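Local coordinates for SusD family protein (Bacteroides uniformis, PDB 7KV1) that probably binds beta-glucans at the cell surface of a human gut bacterium, as a surface glycan-binding protein of the SusD family, at residues N69-D74 with Y403-Y408; V311-I316 with Y399-R404. One frame throughout, in Å; residues are numbered along the deposited sequence.

Contact 1 (N69-D74 with Y403-Y408). With NCO (cobalt hexammine(III)), chain C; EDO (1,2-ethanediol), chain D.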
loop_
_atom_site.group_PDB
_atom_site.type_symbol
_atom_site.label_atom_id
_atom_site.label_comp_id
_atom_site.label_asym_id
_atom_site.label_seq_id
_atom_site.Cartn_x
_atom_site.Cartn_y
_atom_site.Cartn_z
ATOM N N ASN A 69 -2.843 3.463 -13.537
ATOM C CA ASN A 69 -1.931 3.509 -12.367
ATOM C C ASN A 69 -2.380 2.453 -11.349
ATOM O O ASN A 69 -3.478 1.891 -11.531
ATOM C CB ASN A 69 -1.901 4.916 -11.780
ATOM C CG ASN A 69 -0.800 5.070 -10.754
ATOM O OD1 ASN A 69 0.216 4.373 -10.818
ATOM N ND2 ASN A 69 -0.995 5.963 -9.800
ATOM N N ALA A 70 -1.555 2.170 -10.332
ATOM C CA ALA A 70 -1.870 1.197 -9.267
ATOM C C ALA A 70 -1.049 1.549 -8.026
ATOM O O ALA A 70 0.125 1.926 -8.163
ATOM C CB ALA A 70 -1.591 -0.202 -9.750
ATOM N N LEU A 71 -1.650 1.418 -6.855
ATOM C CA LEU A 71 -1.005 1.805 -5.571
ATOM C C LEU A 71 0.210 0.899 -5.326
ATOM O O LEU A 71 1.181 1.389 -4.705
ATOM C CB LEU A 71 -2.032 1.693 -4.440
ATOM C CG LEU A 71 -3.171 2.721 -4.514
ATOM C CD1 LEU A 71 -4.176 2.507 -3.401
ATOM C CD2 LEU A 71 -2.619 4.139 -4.454
ATOM N N ASN A 72 0.156 -0.389 -5.700
ATOM C CA ASN A 72 1.301 -1.299 -5.432
ATOM C C ASN A 72 2.437 -0.935 -6.391
ATOM O O ASN A 72 3.600 -0.982 -5.936
ATOM C CB ASN A 72 0.935 -2.793 -5.424
ATOM C CG ASN A 72 0.388 -3.316 -6.738
ATOM O OD1 ASN A 72 -0.276 -2.583 -7.483
ATOM N ND2 ASN A 72 0.633 -4.601 -7.026
ATOM N N ILE A 73 2.147 -0.556 -7.650
ATOM C CA ILE A 73 3.199 -0.084 -8.589
ATOM C C ILE A 73 3.869 1.140 -7.939
ATOM O O ILE A 73 5.106 1.166 -7.854
ATOM C CB ILE A 73 2.662 0.207 -10.009
ATOM C CG1 ILE A 73 2.173 -1.075 -10.693
ATOM C CG2 ILE A 73 3.717 0.916 -10.823
ATOM C CD1 ILE A 73 1.441 -0.835 -11.985
ATOM N N ASP A 74 3.079 2.104 -7.486
ATOM C CA ASP A 74 3.608 3.377 -6.919
ATOM C C ASP A 74 4.480 3.050 -5.696
ATOM O O ASP A 74 5.563 3.670 -5.541
ATOM C CB ASP A 74 2.471 4.346 -6.593
ATOM C CG ASP A 74 1.668 4.847 -7.793
ATOM O OD1 ASP A 74 2.088 4.598 -8.962
ATOM O OD2 ASP A 74 0.643 5.499 -7.558
ATOM N N TYR A 403 -7.640 -5.571 -4.243
ATOM C CA TYR A 403 -6.287 -5.162 -3.824
ATOM C C TYR A 403 -6.208 -5.409 -2.323
ATOM O O TYR A 403 -6.959 -4.755 -1.586
ATOM C CB TYR A 403 -5.968 -3.702 -4.171
ATOM C CG TYR A 403 -4.545 -3.385 -3.809
ATOM C CD1 TYR A 403 -3.510 -4.112 -4.382
ATOM C CD2 TYR A 403 -4.218 -2.476 -2.823
ATOM C CE1 TYR A 403 -2.185 -3.893 -4.036
ATOM C CE2 TYR A 403 -2.894 -2.254 -2.453
ATOM C CZ TYR A 403 -1.877 -2.975 -3.048
ATOM O OH TYR A 403 -0.569 -2.788 -2.705
ATOM N N ARG A 404 -5.352 -6.339 -1.907
ATOM C CA ARG A 404 -5.187 -6.712 -0.480
ATOM C C ARG A 404 -4.317 -5.614 0.135
ATOM O O ARG A 404 -3.142 -5.497 -0.262
ATOM C CB ARG A 404 -4.567 -8.105 -0.300
ATOM C CG ARG A 404 -5.484 -9.288 -0.582
ATOM C CD ARG A 404 -6.037 -9.403 -1.995
ATOM N NE ARG A 404 -6.606 -10.744 -2.188
ATOM C CZ ARG A 404 -7.146 -11.196 -3.307
ATOM N NH1 ARG A 404 -7.251 -10.416 -4.378
ATOM N NH2 ARG A 404 -7.632 -12.426 -3.346
ATOM N N TYR A 405 -4.880 -4.790 1.012
ATOM C CA TYR A 405 -4.180 -3.573 1.509
ATOM C C TYR A 405 -3.505 -3.864 2.844
ATOM O O TYR A 405 -2.301 -3.573 2.961
ATOM C CB TYR A 405 -5.115 -2.364 1.619
ATOM C CG TYR A 405 -4.358 -1.058 1.584
ATOM C CD1 TYR A 405 -3.662 -0.583 2.694
ATOM C CD2 TYR A 405 -4.275 -0.345 0.409
ATOM C CE1 TYR A 405 -2.929 0.594 2.638
ATOM C CE2 TYR A 405 -3.539 0.827 0.333
ATOM C CZ TYR A 405 -2.869 1.305 1.448
ATOM O OH TYR A 405 -2.185 2.487 1.320
ATOM N N TYR A 406 -4.252 -4.443 3.785
ATOM C CA TYR A 406 -3.777 -4.829 5.135
ATOM C C TYR A 406 -4.113 -6.295 5.360
ATOM O O TYR A 406 -5.282 -6.620 5.263
ATOM C CB TYR A 406 -4.424 -3.973 6.224
ATOM C CG TYR A 406 -3.907 -2.562 6.247
ATOM C CD1 TYR A 406 -2.539 -2.324 6.246
ATOM C CD2 TYR A 406 -4.771 -1.481 6.216
ATOM C CE1 TYR A 406 -2.046 -1.027 6.211
ATOM C CE2 TYR A 406 -4.286 -0.181 6.209
ATOM C CZ TYR A 406 -2.915 0.048 6.193
ATOM O OH TYR A 406 -2.412 1.315 6.130
ATOM N N ARG A 407 -3.109 -7.115 5.659
ATOM C CA ARG A 407 -3.271 -8.540 6.037
ATOM C C ARG A 407 -2.802 -8.747 7.487
ATOM O O ARG A 407 -1.874 -8.077 7.944
ATOM C CB ARG A 407 -2.434 -9.433 5.115
ATOM C CG ARG A 407 -2.811 -9.295 3.654
ATOM C CD ARG A 407 -2.222 -10.421 2.868
ATOM N NE ARG A 407 -0.835 -10.305 2.472
ATOM C CZ ARG A 407 0.171 -11.073 2.901
ATOM N NH1 ARG A 407 -0.005 -11.945 3.876
ATOM N NH2 ARG A 407 1.372 -10.943 2.350
ATOM N N TYR A 408 -3.351 -9.738 8.151
ATOM C CA TYR A 408 -2.958 -10.093 9.532
ATOM C C TYR A 408 -1.474 -10.527 9.592
ATOM O O TYR A 408 -0.919 -10.420 10.697
ATOM C CB TYR A 408 -3.933 -11.141 10.073
ATOM C CG TYR A 408 -3.664 -11.651 11.462
ATOM C CD1 TYR A 408 -3.900 -10.866 12.583
ATOM C CD2 TYR A 408 -3.169 -12.926 11.657
ATOM C CE1 TYR A 408 -3.668 -11.356 13.857
ATOM C CE2 TYR A 408 -2.958 -13.441 12.927
ATOM C CZ TYR A 408 -3.180 -12.643 14.027
ATOM O OH TYR A 408 -2.959 -13.138 15.273
HETATM CO CO NCO C . -5.718 -15.825 17.100
HETATM N N1 NCO C . -7.646 -16.008 16.572
HETATM N N2 NCO C . -3.860 -15.515 17.761
HETATM N N3 NCO C . -5.603 -17.785 17.737
HETATM N N4 NCO C . -6.303 -15.259 18.894
HETATM N N5 NCO C . -5.767 -13.881 16.478
HETATM N N6 NCO C . -5.106 -16.417 15.315
HETATM C C1 EDO D . 0.525 5.164 1.868
HETATM O O1 EDO D . -0.654 5.351 1.100
HETATM C C2 EDO D . 0.867 3.735 2.056
HETATM O O2 EDO D . -0.141 3.034 2.782
#
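Asn72 and Tyr403 meet at an angle, the amide plane turned 54° from the phenol ring. The tyrosine hydroxyl end does the touching: OH of Tyr403 lies 3.1 Å from CB of Asn72, and CE1 of Tyr403 comes 3.6 Å from the same CB. With CG anti to the backbone N (chi1 -176°), the Tyr403 side chain reaches out from strand 403-407 to the first turn of helix 71-76. The Asn72 amide spends its polarity in other places: ND2 donates to the carbonyl of Gly464, and OD1 takes a weak bond from Ile73 N. Leu71 meets the Tyr405 ring nearly at right angles, CD1 of Leu71 standing 4.1 Å from CE2 of Tyr405 at the ring edge. Tyr405 and Tyr406 form a classic beta bulge opposite Trp288. OH of Tyr405 donates to O2 of a bound ethanediol at 2.6 Å, probably a crystallisation molecule. On the helix side, Asn69 ND2 donates to the syn lone pair of Asp74 OD2 at 2.8 Å, with the acceptor tilted slightly from the amide plane. Replacing Tyr403 with an alanine would probably leave CB of Asn72 without its aromatic neighbour and open a gap between helix and strand. The contact is thus mainly one of van der Waals packing, joining the N-terminal helical part of this SusD-like fold to strand 403-407, which pairs antiparallel with strand 286-290.

Contact 2 (V311-I316 with Y399-R404)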
loop_
_atom_site.group_PDB
_atom_site.type_symbol
_atom_site.label_atom_id
_atom_site.label_comp_id
_atom_site.label_asym_id
_atom_site.label_seq_id
_atom_site.Cartn_x
_atom_site.Cartn_y
_atom_site.Cartn_z
ATOM N N VAL A 311 -7.238 -2.573 -13.721
ATOM C CA VAL A 311 -6.373 -2.757 -14.920
ATOM C C VAL A 311 -5.062 -3.436 -14.500
ATOM O O VAL A 311 -4.230 -3.772 -15.377
ATOM C CB VAL A 311 -6.121 -1.392 -15.597
ATOM C CG1 VAL A 311 -5.268 -0.462 -14.750
ATOM C CG2 VAL A 311 -5.501 -1.537 -16.962
ATOM N N LEU A 312 -4.848 -3.604 -13.195
ATOM C CA LEU A 312 -3.497 -3.935 -12.695
ATOM C C LEU A 312 -2.980 -5.179 -13.418
ATOM O O LEU A 312 -1.833 -5.207 -13.858
ATOM C CB LEU A 312 -3.529 -4.111 -11.175
ATOM C CG LEU A 312 -2.302 -4.816 -10.611
ATOM C CD1 LEU A 312 -1.038 -4.003 -10.873
ATOM C CD2 LEU A 312 -2.481 -5.047 -9.122
ATOM N N PRO A 313 -3.755 -6.273 -13.545
ATOM C CA PRO A 313 -3.240 -7.475 -14.209
ATOM C C PRO A 313 -2.841 -7.240 -15.679
ATOM O O PRO A 313 -1.884 -7.855 -16.159
ATOM C CB PRO A 313 -4.384 -8.504 -14.032
ATOM C CG PRO A 313 -5.138 -8.000 -12.836
ATOM C CD PRO A 313 -5.074 -6.487 -12.942
ATOM N N THR A 314 -3.458 -6.257 -16.337
ATOM C CA THR A 314 -3.047 -5.866 -17.702
ATOM C C THR A 314 -1.679 -5.197 -17.628
ATOM O O THR A 314 -0.838 -5.519 -18.469
ATOM C CB THR A 314 -4.057 -4.943 -18.384
ATOM O OG1 THR A 314 -5.251 -5.715 -18.553
ATOM C CG2 THR A 314 -3.525 -4.397 -19.696
ATOM N N LEU A 315 -1.469 -4.315 -16.656
ATOM C CA LEU A 315 -0.222 -3.515 -16.560
ATOM C C LEU A 315 0.993 -4.443 -16.418
ATOM O O LEU A 315 2.033 -4.159 -17.084
ATOM C CB LEU A 315 -0.323 -2.534 -15.380
ATOM C CG LEU A 315 -1.438 -1.491 -15.488
ATOM C CD1 LEU A 315 -1.497 -0.593 -14.272
ATOM C CD2 LEU A 315 -1.317 -0.666 -16.756
ATOM N N ILE A 316 0.890 -5.483 -15.583
ATOM C CA ILE A 316 2.074 -6.201 -15.002
ATOM C C ILE A 316 2.203 -7.634 -15.534
ATOM O O ILE A 316 2.831 -8.505 -14.856
ATOM C CB ILE A 316 2.020 -6.151 -13.470
ATOM C CG1 ILE A 316 0.870 -6.997 -12.932
ATOM C CG2 ILE A 316 1.949 -4.709 -13.014
ATOM C CD1 ILE A 316 0.867 -7.110 -11.423
ATOM N N TYR A 399 -10.074 -6.725 -14.627
ATOM C CA TYR A 399 -10.090 -8.016 -13.903
ATOM C C TYR A 399 -10.746 -7.768 -12.553
ATOM O O TYR A 399 -10.907 -6.593 -12.180
ATOM C CB TYR A 399 -8.660 -8.557 -13.797
ATOM C CG TYR A 399 -8.046 -8.950 -15.109
ATOM C CD1 TYR A 399 -7.364 -8.027 -15.883
ATOM C CD2 TYR A 399 -8.150 -10.243 -15.580
ATOM C CE1 TYR A 399 -6.812 -8.378 -17.096
ATOM C CE2 TYR A 399 -7.574 -10.629 -16.779
ATOM C CZ TYR A 399 -6.897 -9.686 -17.529
ATOM O OH TYR A 399 -6.363 -9.994 -18.722
ATOM N N ASN A 400 -11.108 -8.819 -11.829
ATOM C CA ASN A 400 -11.910 -8.672 -10.584
ATOM C C ASN A 400 -11.019 -8.693 -9.337
ATOM O O ASN A 400 -11.579 -8.706 -8.216
ATOM C CB ASN A 400 -12.978 -9.772 -10.464
ATOM C CG ASN A 400 -12.367 -11.150 -10.373
ATOM O OD1 ASN A 400 -11.157 -11.290 -10.197
ATOM N ND2 ASN A 400 -13.185 -12.176 -10.540
ATOM N N ASN A 401 -9.700 -8.762 -9.484
ATOM C CA ASN A 401 -8.803 -8.943 -8.305
ATOM C C ASN A 401 -8.971 -7.775 -7.332
ATOM O O ASN A 401 -8.567 -6.641 -7.696
ATOM C CB ASN A 401 -7.328 -9.015 -8.690
ATOM C CG ASN A 401 -7.059 -10.142 -9.655
ATOM O OD1 ASN A 401 -7.479 -10.063 -10.806
ATOM N ND2 ASN A 401 -6.343 -11.169 -9.208
ATOM N N ASN A 402 -9.469 -8.049 -6.125
ATOM C CA ASN A 402 -9.387 -7.092 -4.991
ATOM C C ASN A 402 -7.909 -6.786 -4.684
ATOM O O ASN A 402 -7.034 -7.682 -4.811
ATOM C CB ASN A 402 -10.035 -7.628 -3.722
ATOM C CG ASN A 402 -11.549 -7.690 -3.789
ATOM O OD1 ASN A 402 -12.140 -7.382 -4.824
ATOM N ND2 ASN A 402 -12.163 -8.089 -2.683
ATOM N N TYR A 403 -7.640 -5.571 -4.243
ATOM C CA TYR A 403 -6.287 -5.162 -3.824
ATOM C C TYR A 403 -6.208 -5.409 -2.323
ATOM O O TYR A 403 -6.959 -4.755 -1.586
ATOM C CB TYR A 403 -5.968 -3.702 -4.171
ATOM C CG TYR A 403 -4.545 -3.385 -3.809
ATOM C CD1 TYR A 403 -3.510 -4.112 -4.382
ATOM C CD2 TYR A 403 -4.218 -2.476 -2.823
ATOM C CE1 TYR A 403 -2.185 -3.893 -4.036
ATOM C CE2 TYR A 403 -2.894 -2.254 -2.453
ATOM C CZ TYR A 403 -1.877 -2.975 -3.048
ATOM O OH TYR A 403 -0.569 -2.788 -2.705
ATOM N N ARG A 404 -5.352 -6.339 -1.907
ATOM C CA ARG A 404 -5.187 -6.712 -0.480
ATOM C C ARG A 404 -4.317 -5.614 0.135
ATOM O O ARG A 404 -3.142 -5.497 -0.262
ATOM C CB ARG A 404 -4.567 -8.105 -0.300
ATOM C CG ARG A 404 -5.484 -9.288 -0.582
ATOM C CD ARG A 404 -6.037 -9.403 -1.995
ATOM N NE ARG A 404 -6.606 -10.744 -2.188
ATOM C CZ ARG A 404 -7.146 -11.196 -3.307
ATOM N NH1 ARG A 404 -7.251 -10.416 -4.378
ATOM N NH2 ARG A 404 -7.632 -12.426 -3.346
HETATM O O HOH W 1 -5.473 -7.957 -20.263
#
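Tyr399 holds CG anti to its carbonyl carbon (chi1 -67°), which lays the ring alongside helix 312-315 with one face toward Pro313. Thr314 has OG1 in the corresponding position (chi1 -65°), bringing the hydroxyl to the ring edge. CB of Pro313 sits 3.9 Å from the Tyr399 ring centroid and 26° off the ring normal, a CH-pi contact displaced toward the rim at CD1. The proline ring and the tyrosine run antiparallel past one another, and CG of Pro313 also reaches 3.7 Å from OD1 of Asn401. Thr314 comes in across the ring edge, its OG1 lying in the ring plane 3.4 Å from CE1 of Tyr399. A water in the same plane joins the two polar ends: it donates to Thr314 OG1 at 2.8 Å and is hydrogen-bonded to Tyr399 OH at 2.7 Å. Each hydroxyl has a further partner, the carbonyl of Leu397 for Thr314 and the indole NE1 of Trp327 for Tyr399, while Phe388 stacks with the tyrosine ring. This buried packing sets the short helix 312-315 on the loop entering strand 403-407, where Arg404 NH1 bonds to Asn402 O at 2.8 Å; both segments belong to the SusD-family region. The chemistry is therefore divided: proline carbons meet the aromatic face, and the buried hydroxyls are satisfied round its rim, which probably helps to fix the phenol end.

Overall arrangement
Contacts 1 and 2 have centres about 10 Å apart and share Tyr403 and Arg404, where the loop from Tyr399 enters strand 403-407. Their other segments also pack together: Asn72 OD1 lies 3.7 Å from Leu312 CD2, and Ile73 CD1 lies 3.7 Å from Leu315 CD1. Helix 71-76 thus packs against both strand 403-407 and helix 312-315, which links the two family regions of the chain. Contact 1 lies nearer the chain centre, about 4 Å away against about 14 Å for contact 2. The strand also leads to Tyr408, whose OH accepts a hydrogen bond from N5 of cobalt hexammine at 3.1 Å, in a pocket where the carbonyls of Ile261, Ser263 and Phe266 also bind the ion; this need not be the glycan site.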